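Local coordinates for protein (glyceraldehyde 3-phosphate dehydrogenase) (Sulfolobus solfataricus, PDB 1B7G), which catalyses the NADP- or NAD-dependent oxidation and phosphorylation of D-glyceraldehyde 3-phosphate to 1,3-bisphosphoglycerate in glycolysis, with a marked preference for NADP, at residues A[217-222]-A[296-301]; A[163-168]-A[211-216]; A[141-146]-A[276-281]; A[134-139]-A[302-307]. The protein carries 1 engineered substitution. All blocks are in the same frame, centred on the assembly; numbering follows the deposited sequence.

Contact 1: residues A[217-222]-A[296-301]; sequences LMHMHF and YAVHQE
H219 pairs with V298 and H221 with Y296 as antiparallel hydrogen-bonded pairs, the strand axes at 148°, with M220 facing A297 in the non-hydrogen-bonded pair between. Each hydrogen-bonded pair has two backbone bonds, the shorter being H221 N to Y296 O and V298 N to H219 O, both 2.8 Å. On the histidine face, Y296 CG sits between its backbone N and carbonyl carbon (chi1 56°), which swings the phenol under H221. There H221 CB lies 3.6 Å from the ring centroid, over its face, while the two ring planes meet at 34°. H221 ND1 gives Y296 OH only a weak bond; NE2 is held by N140. On the reverse face M220 CG packs on A297 CB, which M218 SD also touches. Past the strand end Q300 folds back: its CB touches H219 NE2 at 3.4 Å, its OE1 stands over one face of that ring, and NE2 donates to L217 O at 3.3 Å from above the carbonyl plane, its main polar partner being D170. H219 ND1 is fixed by the backbone of R167. These neighbouring inner strands of the C-terminal mixed sheet present H219, which with C139 makes up the catalytic site, and Q300, probably an NAD-binding residue.

Contact 2: residues A[163-168]-A[211-216]; sequences TIVRRA and VIAPTT. With SO4 (sulfate ion), chain D; SO4 (sulfate ion), chain C.
R166 and V211 are joined by a short backbone bond, R166 N to V211 O at 2.6 Å, within a parallel ladder in which V165 pairs with V211 and R166 with I212. A213 N returns to R166 O at 2.9 Å, nearly straight at 172°. This ladder is the tight part. On one face V165 and V211 lie side by side, CG2 to CG1 4.1 Å, and V165 CG1 rests on A213 CB; on the other I212 CG2 meets A168 CB at 3.9 Å. The contact lies at the surface, most of its residues partly exposed, and the 213-216 turn and the arginine ends form its looser side. Beyond A213 P214 makes an inverse gamma turn, and A168 N is caught by T215 O through a more bent bond of 137°. R167 CB leans on T215 there.

The arginine ends leave the sheet for two sulfates, probably from the crystallisation liquor. R166 bends at chi3 (50°), turning NE to O2 of one sulfate (chain C) at 2.8 Å, while its NH2 spans both ions. R167 sends NH1 to O2 of the other (chain D) at 2.5 Å, and NH2 to O1. Both residues belong to the substrate-phosphate site.

D185 holds R166 NH1 and D170 holds R167 NE. Strand 157-167 lies between strand 205-213 and the antiparallel strand 219-227, whose H219 and H221 touch R166 and I164, and helix 139-152 approaches through N140.

Contact 3: residues A[141-146]-A[276-281]; sequences TTALLR and PEVMIF
A143 and V278 meet where helix 139-152 lies against the start of strand 278-288. V278 turns CG2 anti to its own carbonyl carbon, with CG1 anti to the backbone N (chi1 173°), and the CG2 methyl ends against the helix, 3.7 Å from A143 CB and equally near A143 CA. One turn on, R146 runs past V278 in the opposite direction. Its chain is extended from CG to NE, which carries CD past V278 CG2 at 4.1 Å and delivers the guanidinium to the loop before the strand. There NH1 donates to P276 O at 2.9 Å. The bond is nearly straight, 173° at the hydrogen; it lies in the guanidinium plane and in the carbonyl plane as well, with E277 CA and V278 N beside the same edge. Further bonds set the rotation of this buried group: NH1 also reaches R245 O, and NH2 forms a salt bridge with E307. The carboxylate and carbonyl oxygens would be expected to compensate its buried charge. Y296 and V298 of the adjacent strand complete the apolar surface under A143. The arrangement is the helix-on-sheet packing of the alpha/beta catalytic domain of this dehydrogenase family, here with the helix that begins at C139.

Contact 4: residues A[134-139]-A[302-307]; sequences IRVVSC and SIVVPE. With SO4 (sulfate ion), chain C.
The active-site cysteine of the family, C139, opens helix 139-152, with V137 and S138 between it and strand 133-136 of the parallel sheet of the N-terminal, Rossmann-type domain, and here that junction meets the start of helix 304-315. I303 touches C139 with its CG2 branch, 3.6 Å from C139 CB, because CG1 stands anti to the backbone N (chi1 -180°) and leaves CG2 between N and the carbonyl carbon. V304 fits its CG1 into the bend, 3.6 Å from V137 O and 4.0 Å from C139 CA. Its CB meets V136 CG1 at 4.1 Å. The same V136 methyl lies 3.9 Å from E307 CB, the two side chains crossing at about a right angle; besides R146, the E307 carboxylate engages R245 and A121 N. No hydrogen bond spans the two segments.

S138 turns from this apolar patch toward the anion pocket. Standing at the N-cap, its side chain caps a backbone N of the helix while OG also meets T141 OG1 and donates to O4 of a sulfate (chain C) at 2.8 Å. That ion is bound as well by N140 N, H193 and R166. The helix dipole probably adds to the attraction. Apolar contacts with I303 and V304 thus pack against CA and CB of C139, the nucleophile by similarity, and probably help to place it, while polar groups of its neighbours bind a sulfate, consistent with the inorganic-phosphate site.

From the N terminus the chain builds the parallel nucleotide-binding sheet, whose last strand runs into 134-139, then enters helix 139-152. Contact 4 closes the longest loop, returning at 302-307, and encloses the other three. Contact 3 begins within that helix and ends at 276-281; contact 2 lies wholly between its segments, joining neighbouring parallel strands. Contact 1 opens after contact 2 has closed and crosses contact 3, since 296-301 follows 276-281. Contacts 1, 2 and 3 share the mixed sheet: M220 O meets V165 N and A297 N meets M279 O. The R146 to E307 salt bridge ties contact 3 to contact 4, Q300 O approaches C139 SG, and one sulfate touches both contacts 2 and 4.

Contact 1: residues A[217-222]-A[296-301]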
# COMPACT_ATOMS: atom_id res chain seq x y z
N LEU A 217 2.39 -6.89 -7.88
CA LEU A 217 3.20 -5.88 -7.22
C LEU A 217 4.30 -5.25 -8.04
O LEU A 217 4.44 -4.03 -8.04
CB LEU A 217 3.76 -6.50 -5.94
CG LEU A 217 2.69 -7.12 -5.01
CD1 LEU A 217 3.30 -7.53 -3.68
CD2 LEU A 217 1.56 -6.11 -4.77
N MET A 218 5.17 -6.05 -8.65
CA MET A 218 6.38 -5.56 -9.30
C MET A 218 6.80 -6.55 -10.40
O MET A 218 6.53 -7.75 -10.23
CB MET A 218 7.52 -5.61 -8.27
CG MET A 218 7.57 -4.45 -7.28
SD MET A 218 8.90 -4.55 -6.12
CE MET A 218 8.33 -3.36 -4.87
N HIS A 219 7.55 -6.03 -11.34
CA HIS A 219 8.23 -6.83 -12.33
C HIS A 219 9.58 -7.25 -11.76
O HIS A 219 10.07 -6.59 -10.83
CB HIS A 219 8.55 -5.98 -13.57
CG HIS A 219 7.39 -5.34 -14.24
ND1 HIS A 219 6.30 -6.01 -14.70
CD2 HIS A 219 7.16 -4.03 -14.55
CE1 HIS A 219 5.46 -5.21 -15.30
NE2 HIS A 219 5.99 -3.96 -15.23
N MET A 220 10.22 -8.22 -12.43
CA MET A 220 11.57 -8.58 -12.15
C MET A 220 12.36 -8.80 -13.43
O MET A 220 11.87 -9.30 -14.45
CB MET A 220 11.82 -9.79 -11.21
CG MET A 220 11.76 -9.41 -9.73
SD MET A 220 12.22 -10.72 -8.62
CE MET A 220 14.03 -10.64 -8.79
N HIS A 221 13.66 -8.40 -13.36
CA HIS A 221 14.55 -8.61 -14.50
C HIS A 221 15.72 -9.54 -14.12
O HIS A 221 16.25 -9.50 -13.06
CB HIS A 221 15.19 -7.34 -15.08
CG HIS A 221 14.19 -6.35 -15.62
ND1 HIS A 221 14.54 -5.43 -16.62
CD2 HIS A 221 12.91 -6.12 -15.32
CE1 HIS A 221 13.43 -4.71 -16.89
NE2 HIS A 221 12.47 -5.09 -16.10
N PHE A 222 16.14 -10.31 -15.13
CA PHE A 222 17.28 -11.23 -14.86
C PHE A 222 18.26 -11.00 -16.01
O PHE A 222 17.86 -11.12 -17.17
CB PHE A 222 16.83 -12.68 -14.80
CG PHE A 222 15.78 -12.92 -13.74
CD1 PHE A 222 16.14 -13.07 -12.42
CD2 PHE A 222 14.43 -12.93 -14.07
CE1 PHE A 222 15.17 -13.26 -11.44
CE2 PHE A 222 13.46 -13.11 -13.09
CZ PHE A 222 13.84 -13.28 -11.78
N TYR A 296 16.92 -7.80 -10.59
CA TYR A 296 16.36 -6.64 -9.89
C TYR A 296 14.85 -6.62 -10.01
O TYR A 296 14.25 -7.22 -10.94
CB TYR A 296 17.06 -5.35 -10.38
CG TYR A 296 17.03 -5.07 -11.86
CD1 TYR A 296 15.88 -4.56 -12.48
CD2 TYR A 296 18.13 -5.27 -12.66
CE1 TYR A 296 15.87 -4.30 -13.83
CE2 TYR A 296 18.14 -4.98 -14.01
CZ TYR A 296 16.99 -4.52 -14.60
OH TYR A 296 16.97 -4.29 -15.95
N ALA A 297 14.23 -5.90 -9.05
CA ALA A 297 12.80 -5.66 -9.12
C ALA A 297 12.48 -4.29 -9.68
O ALA A 297 13.29 -3.34 -9.54
CB ALA A 297 12.13 -5.81 -7.74
N VAL A 298 11.33 -4.11 -10.30
CA VAL A 298 10.91 -2.82 -10.84
C VAL A 298 9.47 -2.52 -10.37
O VAL A 298 8.58 -3.32 -10.60
CB VAL A 298 10.92 -2.80 -12.37
CG1 VAL A 298 10.45 -1.48 -12.94
CG2 VAL A 298 12.32 -3.14 -12.94
N HIS A 299 9.28 -1.41 -9.66
CA HIS A 299 7.92 -1.01 -9.26
C HIS A 299 7.32 -0.21 -10.40
O HIS A 299 7.58 1.00 -10.55
CB HIS A 299 7.89 -0.24 -7.94
CG HIS A 299 6.46 0.11 -7.55
ND1 HIS A 299 6.11 1.33 -7.04
CD2 HIS A 299 5.31 -0.58 -7.65
CE1 HIS A 299 4.82 1.39 -6.83
NE2 HIS A 299 4.30 0.22 -7.18
N GLN A 300 6.46 -0.87 -11.17
CA GLN A 300 5.96 -0.30 -12.40
C GLN A 300 5.02 0.88 -12.19
O GLN A 300 4.86 1.66 -13.12
CB GLN A 300 5.24 -1.27 -13.35
CG GLN A 300 3.93 -1.83 -12.79
CD GLN A 300 4.10 -2.68 -11.57
OE1 GLN A 300 5.15 -3.30 -11.30
NE2 GLN A 300 3.07 -2.75 -10.73
N GLU A 301 4.40 0.97 -11.01
CA GLU A 301 3.49 2.13 -10.86
C GLU A 301 4.25 3.46 -10.77
O GLU A 301 3.64 4.50 -11.04
CB GLU A 301 2.65 1.93 -9.60
CG GLU A 301 1.70 0.71 -9.74
CD GLU A 301 0.98 0.53 -8.38
OE1 GLU A 301 1.67 0.20 -7.39
OE2 GLU A 301 -0.22 0.78 -8.32

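Contact 2: residues A[163-168]-A[211-216]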
# COMPACT_ATOMS: atom_id res chain seq x y z
N THR A 163 15.98 -11.33 -19.41
CA THR A 163 14.65 -11.91 -19.27
C THR A 163 13.84 -11.09 -18.25
O THR A 163 14.29 -10.79 -17.16
CB THR A 163 14.84 -13.37 -18.81
OG1 THR A 163 15.10 -14.21 -19.93
CG2 THR A 163 13.56 -13.87 -18.12
N ILE A 164 12.67 -10.69 -18.70
CA ILE A 164 11.74 -9.88 -17.94
C ILE A 164 10.48 -10.64 -17.53
O ILE A 164 9.67 -11.06 -18.36
CB ILE A 164 11.34 -8.62 -18.73
CG1 ILE A 164 12.60 -7.76 -19.05
CG2 ILE A 164 10.41 -7.71 -17.91
CD1 ILE A 164 12.30 -6.77 -20.16
N VAL A 165 10.29 -10.75 -16.23
CA VAL A 165 9.08 -11.36 -15.67
C VAL A 165 8.09 -10.23 -15.32
O VAL A 165 8.35 -9.53 -14.37
CB VAL A 165 9.43 -12.16 -14.41
CG1 VAL A 165 8.14 -12.69 -13.74
CG2 VAL A 165 10.43 -13.25 -14.75
N ARG A 166 7.06 -10.07 -16.12
CA ARG A 166 6.13 -8.93 -15.90
C ARG A 166 4.99 -9.27 -14.96
O ARG A 166 4.38 -10.36 -15.05
CB ARG A 166 5.60 -8.44 -17.24
CG ARG A 166 6.58 -8.25 -18.35
CD ARG A 166 6.12 -7.56 -19.61
NE ARG A 166 5.42 -6.29 -19.37
CZ ARG A 166 4.13 -6.14 -19.22
NH1 ARG A 166 3.29 -7.18 -19.34
NH2 ARG A 166 3.63 -4.92 -18.95
N ARG A 167 4.65 -8.33 -14.07
CA ARG A 167 3.43 -8.49 -13.26
C ARG A 167 2.27 -8.39 -14.22
O ARG A 167 2.38 -7.69 -15.25
CB ARG A 167 3.42 -7.42 -12.14
CG ARG A 167 3.28 -5.97 -12.71
CD ARG A 167 1.81 -5.61 -12.71
NE ARG A 167 1.42 -4.31 -13.20
CZ ARG A 167 1.28 -3.98 -14.47
NH1 ARG A 167 1.57 -4.87 -15.44
NH2 ARG A 167 0.90 -2.76 -14.82
N ALA A 168 1.19 -9.15 -14.04
CA ALA A 168 0.06 -9.20 -14.93
C ALA A 168 -0.73 -7.88 -15.05
O ALA A 168 -1.10 -7.44 -16.15
CB ALA A 168 -0.95 -10.28 -14.41
N VAL A 211 7.82 -12.55 -20.12
CA VAL A 211 6.73 -13.40 -19.73
C VAL A 211 5.89 -12.70 -18.64
O VAL A 211 6.50 -11.96 -17.86
CB VAL A 211 7.26 -14.74 -19.18
CG1 VAL A 211 8.10 -14.53 -17.93
CG2 VAL A 211 6.08 -15.66 -18.82
N ILE A 212 4.62 -12.97 -18.63
CA ILE A 212 3.66 -12.48 -17.62
C ILE A 212 3.44 -13.56 -16.56
O ILE A 212 3.26 -14.73 -16.89
CB ILE A 212 2.35 -12.05 -18.25
CG1 ILE A 212 2.43 -10.73 -19.03
CG2 ILE A 212 1.17 -11.93 -17.23
CD1 ILE A 212 1.19 -10.51 -19.94
N ALA A 213 3.60 -13.19 -15.31
CA ALA A 213 3.36 -14.03 -14.16
C ALA A 213 2.09 -13.48 -13.45
O ALA A 213 1.84 -12.28 -13.60
CB ALA A 213 4.47 -14.01 -13.13
N PRO A 214 1.43 -14.29 -12.65
CA PRO A 214 0.21 -13.89 -11.95
C PRO A 214 0.45 -13.17 -10.63
O PRO A 214 0.13 -13.64 -9.55
CB PRO A 214 -0.55 -15.20 -11.72
CG PRO A 214 0.49 -16.25 -11.69
CD PRO A 214 1.72 -15.73 -12.42
N THR A 215 1.17 -12.05 -10.71
CA THR A 215 1.55 -11.24 -9.57
C THR A 215 1.10 -9.79 -9.80
O THR A 215 0.97 -9.46 -10.97
CB THR A 215 3.03 -11.30 -9.24
OG1 THR A 215 3.26 -10.48 -8.07
CG2 THR A 215 3.96 -10.84 -10.38
N THR A 216 0.83 -8.96 -8.79
CA THR A 216 0.39 -7.60 -9.10
C THR A 216 1.41 -6.53 -8.67
O THR A 216 1.27 -5.39 -9.11
CB THR A 216 -0.94 -7.22 -8.36
OG1 THR A 216 -0.71 -7.40 -6.96
CG2 THR A 216 -2.08 -8.15 -8.76
S SO4 D . 0.46 -3.09 -18.45
O1 SO4 D . -0.55 -2.41 -17.56
O2 SO4 D . 0.87 -4.38 -17.84
O3 SO4 D . 1.63 -2.15 -18.48
O4 SO4 D . -0.12 -3.30 -19.79
S SO4 C . 6.89 -2.77 -20.14
O1 SO4 C . 5.44 -2.74 -20.24
O2 SO4 C . 7.34 -4.24 -19.85
O3 SO4 C . 7.52 -1.97 -19.08
O4 SO4 C . 7.39 -2.35 -21.46

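Contact 3: residues A[141-146]-A[276-281]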
# COMPACT_ATOMS: atom_id res chain seq x y z
N THR A 141 11.74 -0.69 -19.74
CA THR A 141 12.84 -0.18 -20.58
C THR A 141 13.68 0.78 -19.74
O THR A 141 14.90 0.83 -19.79
CB THR A 141 12.31 0.54 -21.82
OG1 THR A 141 11.38 -0.31 -22.52
CG2 THR A 141 13.46 0.89 -22.77
N THR A 142 12.95 1.60 -18.94
CA THR A 142 13.65 2.54 -18.05
C THR A 142 14.60 1.84 -17.11
O THR A 142 15.72 2.30 -16.86
CB THR A 142 12.65 3.38 -17.25
OG1 THR A 142 11.85 4.19 -18.13
CG2 THR A 142 13.37 4.33 -16.28
N ALA A 143 14.14 0.72 -16.48
CA ALA A 143 14.98 0.05 -15.51
C ALA A 143 16.23 -0.53 -16.20
O ALA A 143 17.31 -0.42 -15.65
CB ALA A 143 14.18 -1.06 -14.80
N LEU A 144 16.06 -1.01 -17.42
CA LEU A 144 17.24 -1.55 -18.16
C LEU A 144 18.23 -0.41 -18.50
O LEU A 144 19.43 -0.56 -18.34
CB LEU A 144 16.74 -2.21 -19.43
CG LEU A 144 16.18 -3.65 -19.39
CD1 LEU A 144 15.31 -3.86 -20.62
CD2 LEU A 144 17.31 -4.67 -19.36
N LEU A 145 17.74 0.75 -18.95
CA LEU A 145 18.59 1.89 -19.26
C LEU A 145 19.32 2.45 -18.07
O LEU A 145 20.54 2.69 -18.18
CB LEU A 145 17.79 3.01 -19.95
CG LEU A 145 17.37 2.61 -21.38
CD1 LEU A 145 16.33 3.56 -21.93
CD2 LEU A 145 18.64 2.52 -22.23
N ARG A 146 18.68 2.59 -16.91
CA ARG A 146 19.37 3.09 -15.74
C ARG A 146 20.52 2.13 -15.38
O ARG A 146 21.55 2.59 -14.93
CB ARG A 146 18.51 3.27 -14.50
CG ARG A 146 17.33 4.26 -14.74
CD ARG A 146 16.74 4.47 -13.31
NE ARG A 146 15.60 5.39 -13.40
CZ ARG A 146 14.57 5.34 -12.54
NH1 ARG A 146 14.59 4.49 -11.52
NH2 ARG A 146 13.58 6.20 -12.73
N PRO A 276 10.26 4.07 -6.70
CA PRO A 276 10.60 4.43 -8.05
C PRO A 276 11.99 3.99 -8.50
O PRO A 276 12.34 4.16 -9.67
CB PRO A 276 10.49 5.95 -8.09
CG PRO A 276 10.00 6.39 -6.74
CD PRO A 276 10.12 5.25 -5.79
N GLU A 277 12.84 3.59 -7.59
CA GLU A 277 14.19 3.17 -7.87
C GLU A 277 14.29 1.72 -8.39
O GLU A 277 13.48 0.89 -7.97
CB GLU A 277 15.03 3.25 -6.60
CG GLU A 277 15.06 4.67 -5.98
CD GLU A 277 13.91 4.95 -5.03
OE1 GLU A 277 13.05 4.06 -4.83
OE2 GLU A 277 13.85 6.09 -4.49
N VAL A 278 15.31 1.43 -9.17
CA VAL A 278 15.56 0.03 -9.61
C VAL A 278 16.08 -0.71 -8.40
O VAL A 278 16.98 -0.17 -7.73
CB VAL A 278 16.59 -0.02 -10.77
CG1 VAL A 278 16.99 -1.46 -11.13
CG2 VAL A 278 15.97 0.62 -12.01
N MET A 279 15.49 -1.86 -8.02
CA MET A 279 15.85 -2.57 -6.81
C MET A 279 16.77 -3.77 -7.10
O MET A 279 16.27 -4.84 -7.49
CB MET A 279 14.60 -3.08 -6.07
CG MET A 279 13.76 -2.00 -5.40
SD MET A 279 12.02 -2.45 -5.23
CE MET A 279 11.34 -1.97 -6.76
N ILE A 280 18.08 -3.57 -7.04
CA ILE A 280 19.02 -4.63 -7.39
C ILE A 280 19.32 -5.50 -6.18
O ILE A 280 19.67 -5.00 -5.11
CB ILE A 280 20.34 -4.09 -7.96
CG1 ILE A 280 20.08 -3.34 -9.27
CG2 ILE A 280 21.35 -5.23 -8.16
CD1 ILE A 280 21.27 -2.65 -9.87
N PHE A 281 19.14 -6.81 -6.35
CA PHE A 281 19.46 -7.76 -5.28
C PHE A 281 20.97 -7.93 -5.19
O PHE A 281 21.61 -8.43 -6.12
CB PHE A 281 18.76 -9.12 -5.56
CG PHE A 281 17.26 -8.95 -5.34
CD1 PHE A 281 16.45 -8.46 -6.34
CD2 PHE A 281 16.73 -9.23 -4.08
CE1 PHE A 281 15.10 -8.30 -6.12
CE2 PHE A 281 15.37 -9.05 -3.85
CZ PHE A 281 14.58 -8.58 -4.86

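Contact 4: residues A[134-139]-A[302-307]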
# COMPACT_ATOMS: atom_id res chain seq x y z
N ILE A 134 8.78 14.30 -26.54
CA ILE A 134 9.75 13.36 -25.95
C ILE A 134 8.99 12.10 -25.52
O ILE A 134 7.92 12.21 -24.92
CB ILE A 134 10.43 14.00 -24.73
CG1 ILE A 134 11.36 15.15 -25.16
CG2 ILE A 134 11.22 12.99 -23.90
CD1 ILE A 134 12.17 15.76 -24.01
N ARG A 135 9.52 10.91 -25.84
CA ARG A 135 8.83 9.70 -25.39
C ARG A 135 9.59 9.12 -24.21
O ARG A 135 10.78 8.82 -24.36
CB ARG A 135 8.72 8.61 -26.47
CG ARG A 135 7.90 7.40 -25.93
CD ARG A 135 7.93 6.27 -26.98
NE ARG A 135 9.30 5.79 -27.16
CZ ARG A 135 9.62 4.59 -27.64
NH1 ARG A 135 8.65 3.73 -27.94
NH2 ARG A 135 10.88 4.24 -27.73
N VAL A 136 9.03 9.18 -23.01
CA VAL A 136 9.70 8.54 -21.88
C VAL A 136 9.51 7.02 -22.09
O VAL A 136 8.38 6.58 -22.20
CB VAL A 136 9.12 8.95 -20.53
CG1 VAL A 136 9.64 8.03 -19.42
CG2 VAL A 136 9.44 10.43 -20.18
N VAL A 137 10.58 6.23 -22.12
CA VAL A 137 10.45 4.79 -22.38
C VAL A 137 9.60 4.10 -21.31
O VAL A 137 9.31 4.66 -20.25
CB VAL A 137 11.80 4.08 -22.47
CG1 VAL A 137 12.35 4.16 -23.91
CG2 VAL A 137 12.81 4.64 -21.49
N SER A 138 9.21 2.85 -21.59
CA SER A 138 8.33 2.12 -20.66
C SER A 138 9.01 1.88 -19.35
O SER A 138 10.23 2.02 -19.16
CB SER A 138 7.93 0.75 -21.31
OG SER A 138 9.09 -0.11 -21.20
N CYS A 139 8.25 1.38 -18.36
CA CYS A 139 8.78 1.08 -17.05
C CYS A 139 9.95 0.09 -17.08
O CYS A 139 10.95 0.27 -16.40
CB CYS A 139 7.62 0.42 -16.21
SG CYS A 139 6.14 1.49 -16.16
N SER A 302 5.49 3.43 -10.36
CA SER A 302 6.22 4.68 -10.11
C SER A 302 7.55 4.90 -10.78
O SER A 302 8.04 6.05 -10.68
CB SER A 302 6.44 4.75 -8.59
OG SER A 302 7.33 3.80 -8.09
N ILE A 303 8.24 3.92 -11.32
CA ILE A 303 9.57 4.14 -11.86
C ILE A 303 9.67 5.28 -12.86
O ILE A 303 10.65 6.05 -12.75
CB ILE A 303 10.19 2.85 -12.46
CG1 ILE A 303 11.59 3.19 -12.99
CG2 ILE A 303 9.25 2.26 -13.52
CD1 ILE A 303 12.47 1.94 -13.24
N VAL A 304 8.67 5.53 -13.69
CA VAL A 304 8.79 6.59 -14.68
C VAL A 304 8.40 7.98 -14.16
O VAL A 304 8.55 8.95 -14.92
CB VAL A 304 8.10 6.33 -16.01
CG1 VAL A 304 8.68 5.09 -16.69
CG2 VAL A 304 6.59 6.22 -15.94
N VAL A 305 7.88 8.10 -12.97
CA VAL A 305 7.50 9.42 -12.44
C VAL A 305 8.61 10.43 -12.44
O VAL A 305 8.45 11.45 -13.14
CB VAL A 305 6.82 9.23 -11.06
CG1 VAL A 305 6.47 10.54 -10.38
CG2 VAL A 305 5.52 8.43 -11.34
N PRO A 306 9.77 10.22 -11.83
CA PRO A 306 10.88 11.14 -11.86
C PRO A 306 11.37 11.40 -13.27
O PRO A 306 11.69 12.56 -13.63
CB PRO A 306 11.92 10.60 -10.92
CG PRO A 306 11.60 9.12 -10.85
CD PRO A 306 10.12 8.99 -11.06
N GLU A 307 11.34 10.41 -14.17
CA GLU A 307 11.72 10.55 -15.55
C GLU A 307 10.84 11.56 -16.29
O GLU A 307 11.34 12.38 -17.07
CB GLU A 307 11.64 9.18 -16.32
CG GLU A 307 12.46 8.09 -15.66
CD GLU A 307 13.93 8.42 -15.52
OE1 GLU A 307 14.42 9.18 -16.38
OE2 GLU A 307 14.61 8.02 -14.53
S SO4 C . 6.89 -2.77 -20.14
O1 SO4 C . 5.44 -2.74 -20.24
O2 SO4 C . 7.34 -4.24 -19.85
O3 SO4 C . 7.52 -1.97 -19.08
O4 SO4 C . 7.39 -2.35 -21.46